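Local coordinates for protein-glutamine gamma-glutamyltransferase 2 (Pagrus major, PDB 1G0D) that probably catalyses the calcium-dependent cross-linking of proteins by joining peptide-bound glutamine to the amino group of peptide-bound lysine or of other primary amines, at residues D343-N348 / L381-D386; W351-P356 / C371-I376. One frame throughout, in Å; residues are numbered along the deposited sequence.

Interaction 1. Residues D343-N348 / L381-D386; sequences DLPEGN and LGVKYD
Lys-384 reaches across to Asp-343 and ties two surface loops together. Its CB lies over one face of the Tyr-385 ring, 3.5 Å above the plane and offset toward the rim, an overlap that goes with the cis peptide bond between the two residues. CG sits between the backbone N and the carbonyl carbon (chi1 35°) and lies 3.6 Å from the methyl CD2 of Leu-344. CD continues the extended chain, CE passes near the Asp-343 carboxylate, and a bend at chi4 (65°) brings NZ down on Asp-343. There the ammonium makes two bonds: a salt bridge of 3.0 Å from NZ to OD2 of Asp-343, and a hydrogen bond of 3.0 Å from NZ to the backbone O of the same residue. Both oxygens are met from above their planes. Lysine suits the place because its long chain spans the gap with carbon and leaves the charge at the end. OD2 also has Arg-341 as a salt-bridge partner, and two positive charges would favour its ionised form. A water donates to OD2 and is hydrogen-bonded to the OH of Tyr-385.

Beside this polar grip, Leu-344 crosses Val-383 at about a right angle, with CD1 4.2 Å from CB of the valine. The forked leucine touches both neighbours, CD2 lying beside Lys-384 while CD1 also rests on Pro-372; buried, beta-branched Val-383 offers a compact apolar surface. Asn-348 closes its own loop, ND2 donating to the O of Pro-345 over 2.8 Å. Gly-347 takes a positive phi (111°), where a side chain would strike the preceding carbonyl O. This is a beta-hairpin connection between strands 329-339 and 350-355, carrying a type II turn from Pro-345 to Asn-348, at the surface of the transglutaminase catalytic core.

Interaction 2. Residues W351-P356 / C371-I376; sequences WQVLDP and CPVAAI. With SO4 (sulfate ion), chain B.
Strands 350-355 and 368-372 run antiparallel here, with Val-353 and Cys-371 a hydrogen-bonded pair and Gln-352 and Pro-372 the non-hydrogen-bonded pair beside it. The amide N of Val-353 gives to O of Cys-371 at 2.8 Å, and N of Cys-371 returns a bond to O of Val-353. A third bond extends the ladder into the first turn of helix 373-378: N of Val-373 meets O of Trp-351 at 3.1 Å, nearly straight at 173°. That carbonyl also accepts from a water, which in turn accepts from N of Ala-374.

Proline suits position 372, since a non-hydrogen-bonded place asks for no N-H toward Gln-352. The residue also occupies the N-cap position of the helix. The Gln-352 side chain bends at chi2 (-80°) and crosses the proline ring obliquely, OE1 lying 3.5 Å from CG of Pro-372; its amide is held from outside, OE1 by Arg-341 and NE2 by the carbonyls of Asn-348 and Gly-350. Val-353 and Val-373 cross at about a right angle, CG2 to CG2 at 3.5 Å, compact branched groups in a buried corner, while CB of Trp-351 leans on the same Val-373 methyl. The indole leads away, its NE1 donating to O2 of a sulfate, probably from the crystallisation liquor, over 3.1 Å; Arg-291 binds that sulfate too and makes a cation-pi contact with the ring.

Farther along this strand, OD2 of Asp-355 is hydrogen-bonded to NE2 of His-332, completing with Cys-272 the Cys-His-Asp catalytic triad of the papain-like transglutaminase core.

Overall arrangement
The two contacts lie about 10 Å apart, centre to centre; interaction 2 lies in the sheet, and interaction 1 joins loops at its margin. Interaction 2 is buried and joins the neighbouring strands 350-355 and 368-372 through regular backbone bonds and valine packing. Interaction 1 sits at the surface, between the loop leading into the first of these strands and the loop following helix 373-378, and relies on a salt bridge with a small apolar contact beside it. Along the chain, interaction 1 encloses interaction 2. They meet directly: Asn-348 packs on Pro-372, Val-383 on Ala-375, and O of Tyr-385 against CB of Cys-371. Arg-341 serves both.

Interaction 1. Residues D343-N348 / L381-D386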
ATOM      1  N   ASP A 343      23.114   4.351   6.471  1.00 26.99           N
ATOM      2  CA  ASP A 343      23.873   4.160   5.241  1.00 23.25           C
ATOM      3  C   ASP A 343      24.038   5.449   4.419  1.00 21.96           C
ATOM      4  O   ASP A 343      24.643   5.420   3.356  1.00 26.68           O
ATOM      5  CB  ASP A 343      23.214   3.068   4.377  1.00 18.79           C
ATOM      6  CG  ASP A 343      21.791   3.405   3.970  1.00 17.84           C
ATOM      7  OD1 ASP A 343      21.051   3.968   4.797  1.00 16.46           O
ATOM      8  OD2 ASP A 343      21.408   3.095   2.822  1.00 23.15           O
ATOM      9  N   LEU A 344      23.514   6.567   4.909  1.00 16.16           N
ATOM     10  CA  LEU A 344      23.598   7.824   4.187  1.00 18.45           C
ATOM     11  C   LEU A 344      23.928   8.988   5.111  1.00 24.90           C
ATOM     12  O   LEU A 344      23.872   8.874   6.329  1.00 29.52           O
ATOM     13  CB  LEU A 344      22.269   8.169   3.497  1.00 16.11           C
ATOM     14  CG  LEU A 344      21.216   7.179   3.004  1.00 18.79           C
ATOM     15  CD1 LEU A 344      19.880   7.900   2.830  1.00 12.29           C
ATOM     16  CD2 LEU A 344      21.654   6.555   1.705  1.00 18.75           C
ATOM     17  N   PRO A 345      24.276  10.139   4.534  1.00 26.57           N
ATOM     18  CA  PRO A 345      24.596  11.313   5.333  1.00 29.47           C
ATOM     19  C   PRO A 345      23.530  11.652   6.371  1.00 33.37           C
ATOM     20  O   PRO A 345      22.391  11.168   6.309  1.00 38.02           O
ATOM     21  CB  PRO A 345      24.726  12.411   4.288  1.00 25.85           C
ATOM     22  CG  PRO A 345      25.202  11.703   3.120  1.00 26.57           C
ATOM     23  CD  PRO A 345      24.460  10.415   3.105  1.00 26.68           C
ATOM     24  N   GLU A 346      23.937  12.490   7.326  1.00 33.81           N
ATOM     25  CA  GLU A 346      23.102  12.975   8.414  1.00 30.02           C
ATOM     26  C   GLU A 346      21.888  13.626   7.809  1.00 24.84           C
ATOM     27  O   GLU A 346      22.024  14.374   6.858  1.00 25.28           O
ATOM     28  CB  GLU A 346      23.868  14.046   9.206  1.00 36.03           C
ATOM     29  CG  GLU A 346      23.591  14.086  10.708  1.00 50.27           C
ATOM     30  CD  GLU A 346      24.683  13.369  11.542  1.00 60.33           C
ATOM     31  OE1 GLU A 346      24.661  12.109  11.631  1.00 65.16           O
ATOM     32  OE2 GLU A 346      25.562  14.071  12.111  1.00 62.53           O
ATOM     33  N   GLY A 347      20.701  13.342   8.328  1.00 22.08           N
ATOM     34  CA  GLY A 347      19.525  14.027   7.818  1.00 16.69           C
ATOM     35  C   GLY A 347      18.477  13.294   7.033  1.00 17.85           C
ATOM     36  O   GLY A 347      17.410  13.837   6.790  1.00 16.52           O
ATOM     37  N   ASN A 348      18.757  12.054   6.660  1.00 21.30           N
ATOM     38  CA  ASN A 348      17.816  11.308   5.861  1.00 21.18           C
ATOM     39  C   ASN A 348      17.029  10.293   6.656  1.00 21.31           C
ATOM     40  O   ASN A 348      16.414   9.385   6.101  1.00 23.92           O
ATOM     41  CB  ASN A 348      18.581  10.651   4.734  1.00 21.17           C
ATOM     42  CG  ASN A 348      19.363  11.665   3.917  1.00 22.40           C
ATOM     43  OD1 ASN A 348      18.785  12.442   3.151  1.00 18.37           O
ATOM     44  ND2 ASN A 348      20.682  11.670   4.085  1.00 21.90           N
ATOM     45  N   LEU A 381      18.922  14.297  -5.066  1.00 18.18           N
ATOM     46  CA  LEU A 381      18.710  13.100  -5.853  1.00 11.90           C
ATOM     47  C   LEU A 381      19.920  12.192  -5.771  1.00 14.88           C
ATOM     48  O   LEU A 381      19.920  11.132  -6.355  1.00 18.85           O
ATOM     49  CB  LEU A 381      18.473  13.479  -7.309  1.00  8.08           C
ATOM     50  CG  LEU A 381      17.098  13.932  -7.807  1.00  9.73           C
ATOM     51  CD1 LEU A 381      16.368  14.694  -6.750  1.00  3.56           C
ATOM     52  CD2 LEU A 381      17.264  14.798  -9.051  1.00 13.59           C
ATOM     53  N   GLY A 382      20.945  12.579  -5.025  1.00 16.88           N
ATOM     54  CA  GLY A 382      22.143  11.751  -4.960  1.00 18.45           C
ATOM     55  C   GLY A 382      22.255  10.594  -3.973  1.00 21.08           C
ATOM     56  O   GLY A 382      23.288   9.921  -3.934  1.00 24.61           O
ATOM     57  N   VAL A 383      21.212  10.336  -3.194  1.00 20.33           N
ATOM     58  CA  VAL A 383      21.247   9.268  -2.198  1.00 16.12           C
ATOM     59  C   VAL A 383      20.478   8.046  -2.635  1.00 17.95           C
ATOM     60  O   VAL A 383      19.513   8.162  -3.382  1.00 16.02           O
ATOM     61  CB  VAL A 383      20.652   9.739  -0.848  1.00 16.71           C
ATOM     62  CG1 VAL A 383      21.557  10.750  -0.238  1.00 23.29           C
ATOM     63  CG2 VAL A 383      19.281  10.368  -1.031  1.00 12.79           C
ATOM     64  N   LYS A 384      20.912   6.868  -2.184  1.00 18.33           N
ATOM     65  CA  LYS A 384      20.191   5.659  -2.536  1.00 20.06           C
ATOM     66  C   LYS A 384      18.984   5.589  -1.601  1.00 19.12           C
ATOM     67  O   LYS A 384      19.081   6.040  -0.462  1.00 17.66           O
ATOM     68  CB  LYS A 384      21.069   4.428  -2.363  1.00 16.42           C
ATOM     69  CG  LYS A 384      22.007   4.520  -1.244  1.00 25.96           C
ATOM     70  CD  LYS A 384      22.891   3.285  -1.247  1.00 37.81           C
ATOM     71  CE  LYS A 384      24.145   3.430  -0.336  1.00 43.52           C
ATOM     72  NZ  LYS A 384      23.801   3.559   1.104  1.00 46.72           N
ATOM     73  N   TYR A 385      17.843   5.065  -2.071  1.00 19.77           N
ATOM     74  CA  TYR A 385      17.673   4.548  -3.433  1.00 17.15           C
ATOM     75  C   TYR A 385      16.571   5.157  -4.306  1.00 18.52           C
ATOM     76  O   TYR A 385      15.432   5.386  -3.865  1.00 18.82           O
ATOM     77  CB  TYR A 385      17.400   3.057  -3.406  1.00 16.09           C
ATOM     78  CG  TYR A 385      18.309   2.247  -2.542  1.00 19.42           C
ATOM     79  CD1 TYR A 385      19.288   1.448  -3.113  1.00 21.73           C
ATOM     80  CD2 TYR A 385      18.156   2.213  -1.149  1.00 24.14           C
ATOM     81  CE1 TYR A 385      20.091   0.628  -2.332  1.00 24.39           C
ATOM     82  CE2 TYR A 385      18.970   1.382  -0.349  1.00 25.47           C
ATOM     83  CZ  TYR A 385      19.929   0.595  -0.965  1.00 24.54           C
ATOM     84  OH  TYR A 385      20.716  -0.251  -0.238  1.00 29.35           O
ATOM     85  N   ASP A 386      16.940   5.362  -5.571  1.00 18.20           N
ATOM     86  CA  ASP A 386      16.050   5.854  -6.623  1.00 13.12           C
ATOM     87  C   ASP A 386      15.378   7.197  -6.420  1.00 13.10           C
ATOM     88  O   ASP A 386      14.243   7.411  -6.843  1.00 16.36           O
ATOM     89  CB  ASP A 386      15.030   4.762  -6.907  1.00 10.49           C
ATOM     90  CG  ASP A 386      15.664   3.363  -6.898  1.00 12.80           C
ATOM     91  OD1 ASP A 386      16.552   3.111  -7.726  1.00 17.29           O
ATOM     92  OD2 ASP A 386      15.294   2.508  -6.070  1.00 16.02           O
TER
HETATM   93  O   HOH W   1      22.951   0.700   1.879  1.00 27.80           O

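Interaction 2. Residues W351-P356 / C371-I376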
ATOM      1  N   TRP A 351      10.869   8.751   7.609  1.00 11.02           N
ATOM      2  CA  TRP A 351      10.092   8.052   6.582  1.00 14.41           C
ATOM      3  C   TRP A 351      10.840   7.868   5.254  1.00 16.00           C
ATOM      4  O   TRP A 351      11.431   8.808   4.729  1.00 19.51           O
ATOM      5  CB  TRP A 351       8.783   8.799   6.299  1.00 12.61           C
ATOM      6  CG  TRP A 351       7.822   8.879   7.425  1.00  9.64           C
ATOM      7  CD1 TRP A 351       7.516   9.984   8.150  1.00 11.45           C
ATOM      8  CD2 TRP A 351       7.033   7.806   7.967  1.00  7.91           C
ATOM      9  NE1 TRP A 351       6.585   9.671   9.123  1.00 12.32           N
ATOM     10  CE2 TRP A 351       6.276   8.350   9.028  1.00 10.55           C
ATOM     11  CE3 TRP A 351       6.900   6.453   7.659  1.00  6.74           C
ATOM     12  CZ2 TRP A 351       5.395   7.572   9.781  1.00 11.56           C
ATOM     13  CZ3 TRP A 351       6.021   5.685   8.408  1.00  8.98           C
ATOM     14  CH2 TRP A 351       5.279   6.250   9.459  1.00 10.34           C
ATOM     15  N   GLN A 352      10.772   6.657   4.705  1.00 15.57           N
ATOM     16  CA  GLN A 352      11.412   6.324   3.440  1.00 11.19           C
ATOM     17  C   GLN A 352      10.346   5.830   2.512  1.00 10.28           C
ATOM     18  O   GLN A 352       9.459   5.103   2.916  1.00 11.86           O
ATOM     19  CB  GLN A 352      12.434   5.225   3.646  1.00  8.82           C
ATOM     20  CG  GLN A 352      13.200   5.398   4.927  1.00 12.18           C
ATOM     21  CD  GLN A 352      14.288   6.402   4.790  1.00 11.05           C
ATOM     22  OE1 GLN A 352      15.057   6.359   3.842  1.00 16.61           O
ATOM     23  NE2 GLN A 352      14.372   7.312   5.732  1.00 14.18           N
ATOM     24  N   VAL A 353      10.424   6.239   1.261  1.00 14.04           N
ATOM     25  CA  VAL A 353       9.460   5.826   0.265  1.00 13.81           C
ATOM     26  C   VAL A 353       9.890   4.516  -0.352  1.00 15.40           C
ATOM     27  O   VAL A 353      11.000   4.400  -0.809  1.00 16.33           O
ATOM     28  CB  VAL A 353       9.338   6.895  -0.863  1.00 13.84           C
ATOM     29  CG1 VAL A 353       8.572   6.341  -2.052  1.00 12.33           C
ATOM     30  CG2 VAL A 353       8.642   8.116  -0.347  1.00 15.90           C
ATOM     31  N   LEU A 354       9.001   3.528  -0.326  1.00 19.64           N
ATOM     32  CA  LEU A 354       9.215   2.200  -0.922  1.00 18.78           C
ATOM     33  C   LEU A 354       8.063   2.022  -1.960  1.00 20.71           C
ATOM     34  O   LEU A 354       6.880   1.924  -1.597  1.00 17.19           O
ATOM     35  CB  LEU A 354       9.093   1.122   0.158  1.00 16.62           C
ATOM     36  CG  LEU A 354      10.303   0.437   0.783  1.00 17.16           C
ATOM     37  CD1 LEU A 354      11.538   1.010   0.237  1.00 21.99           C
ATOM     38  CD2 LEU A 354      10.289   0.595   2.254  1.00  8.93           C
ATOM     39  N   ASP A 355       8.388   2.001  -3.242  1.00 20.77           N
ATOM     40  CA  ASP A 355       7.357   1.848  -4.251  1.00 18.50           C
ATOM     41  C   ASP A 355       7.490   0.467  -4.879  1.00 20.20           C
ATOM     42  O   ASP A 355       8.441   0.195  -5.606  1.00 20.23           O
ATOM     43  CB  ASP A 355       7.514   2.944  -5.293  1.00 20.10           C
ATOM     44  CG  ASP A 355       6.273   3.129  -6.135  1.00 21.84           C
ATOM     45  OD1 ASP A 355       5.361   2.288  -6.051  1.00 25.25           O
ATOM     46  OD2 ASP A 355       6.208   4.121  -6.887  1.00 22.55           O
ATOM     47  N   PRO A 356       6.536  -0.443  -4.584  1.00 21.93           N
ATOM     48  CA  PRO A 356       6.607  -1.802  -5.152  1.00 21.66           C
ATOM     49  C   PRO A 356       6.340  -1.870  -6.677  1.00 23.67           C
ATOM     50  O   PRO A 356       6.742  -2.840  -7.345  1.00 25.41           O
ATOM     51  CB  PRO A 356       5.565  -2.593  -4.341  1.00 15.92           C
ATOM     52  CG  PRO A 356       5.042  -1.635  -3.256  1.00 15.88           C
ATOM     53  CD  PRO A 356       5.345  -0.258  -3.726  1.00 16.45           C
ATOM     54  N   CYS A 371      13.860   5.333  -0.239  1.00 15.53           N
ATOM     55  CA  CYS A 371      14.316   6.698  -0.505  1.00 14.34           C
ATOM     56  C   CYS A 371      13.814   7.704   0.543  1.00 13.10           C
ATOM     57  O   CYS A 371      12.624   7.841   0.764  1.00 14.29           O
ATOM     58  CB  CYS A 371      13.834   7.163  -1.900  1.00  7.81           C
ATOM     59  SG  CYS A 371      14.300   8.873  -2.227  1.00 17.46           S
ATOM     60  N   PRO A 372      14.728   8.447   1.180  1.00 13.10           N
ATOM     61  CA  PRO A 372      14.285   9.414   2.172  1.00  9.48           C
ATOM     62  C   PRO A 372      13.266  10.379   1.628  1.00 10.16           C
ATOM     63  O   PRO A 372      13.531  11.044   0.646  1.00 16.83           O
ATOM     64  CB  PRO A 372      15.568  10.142   2.534  1.00  9.00           C
ATOM     65  CG  PRO A 372      16.643   9.114   2.316  1.00  6.36           C
ATOM     66  CD  PRO A 372      16.197   8.454   1.047  1.00 13.75           C
ATOM     67  N   VAL A 373      12.102  10.469   2.242  1.00  9.11           N
ATOM     68  CA  VAL A 373      11.129  11.459   1.798  1.00 12.71           C
ATOM     69  C   VAL A 373      11.750  12.881   1.945  1.00 17.60           C
ATOM     70  O   VAL A 373      11.335  13.833   1.281  1.00 22.02           O
ATOM     71  CB  VAL A 373       9.874  11.413   2.660  1.00 10.73           C
ATOM     72  CG1 VAL A 373       8.930  12.506   2.251  1.00 10.13           C
ATOM     73  CG2 VAL A 373       9.237  10.075   2.553  1.00  5.66           C
ATOM     74  N   ALA A 374      12.748  13.019   2.822  1.00 21.79           N
ATOM     75  CA  ALA A 374      13.417  14.310   3.051  1.00 21.69           C
ATOM     76  C   ALA A 374      14.320  14.693   1.903  1.00 22.68           C
ATOM     77  O   ALA A 374      14.523  15.883   1.662  1.00 25.03           O
ATOM     78  CB  ALA A 374      14.235  14.270   4.325  1.00 20.78           C
ATOM     79  N   ALA A 375      14.877  13.686   1.219  1.00 21.89           N
ATOM     80  CA  ALA A 375      15.758  13.908   0.074  1.00 17.03           C
ATOM     81  C   ALA A 375      14.873  14.415  -1.035  1.00 19.68           C
ATOM     82  O   ALA A 375      15.305  15.179  -1.882  1.00 25.71           O
ATOM     83  CB  ALA A 375      16.430  12.626  -0.353  1.00 16.23           C
ATOM     84  N   ILE A 376      13.622  13.993  -1.041  1.00 20.24           N
ATOM     85  CA  ILE A 376      12.705  14.483  -2.065  1.00 20.71           C
ATOM     86  C   ILE A 376      12.387  15.953  -1.758  1.00 21.71           C
ATOM     87  O   ILE A 376      12.578  16.840  -2.603  1.00 22.48           O
ATOM     88  CB  ILE A 376      11.378  13.653  -2.104  1.00 18.72           C
ATOM     89  CG1 ILE A 376      11.686  12.167  -2.380  1.00 13.35           C
ATOM     90  CG2 ILE A 376      10.445  14.215  -3.157  1.00 11.18           C
ATOM     91  CD1 ILE A 376      12.484  11.944  -3.621  1.00 20.77           C
TER
HETATM   92  S   SO4 B 696       4.368  12.390  10.351  1.00 45.50           S
HETATM   93  O1  SO4 B 696       5.356  12.652   9.417  1.00 41.06           O
HETATM   94  O2  SO4 B 696       4.771  11.263  11.104  1.00 37.14           O
HETATM   95  O3  SO4 B 696       4.467  13.489  11.200  1.00 41.68           O
HETATM   96  O4  SO4 B 696       3.081  12.360   9.712  1.00 34.50           O
HETATM   97  O   HOH W   2      13.109  11.315   5.416  1.00 23.61           O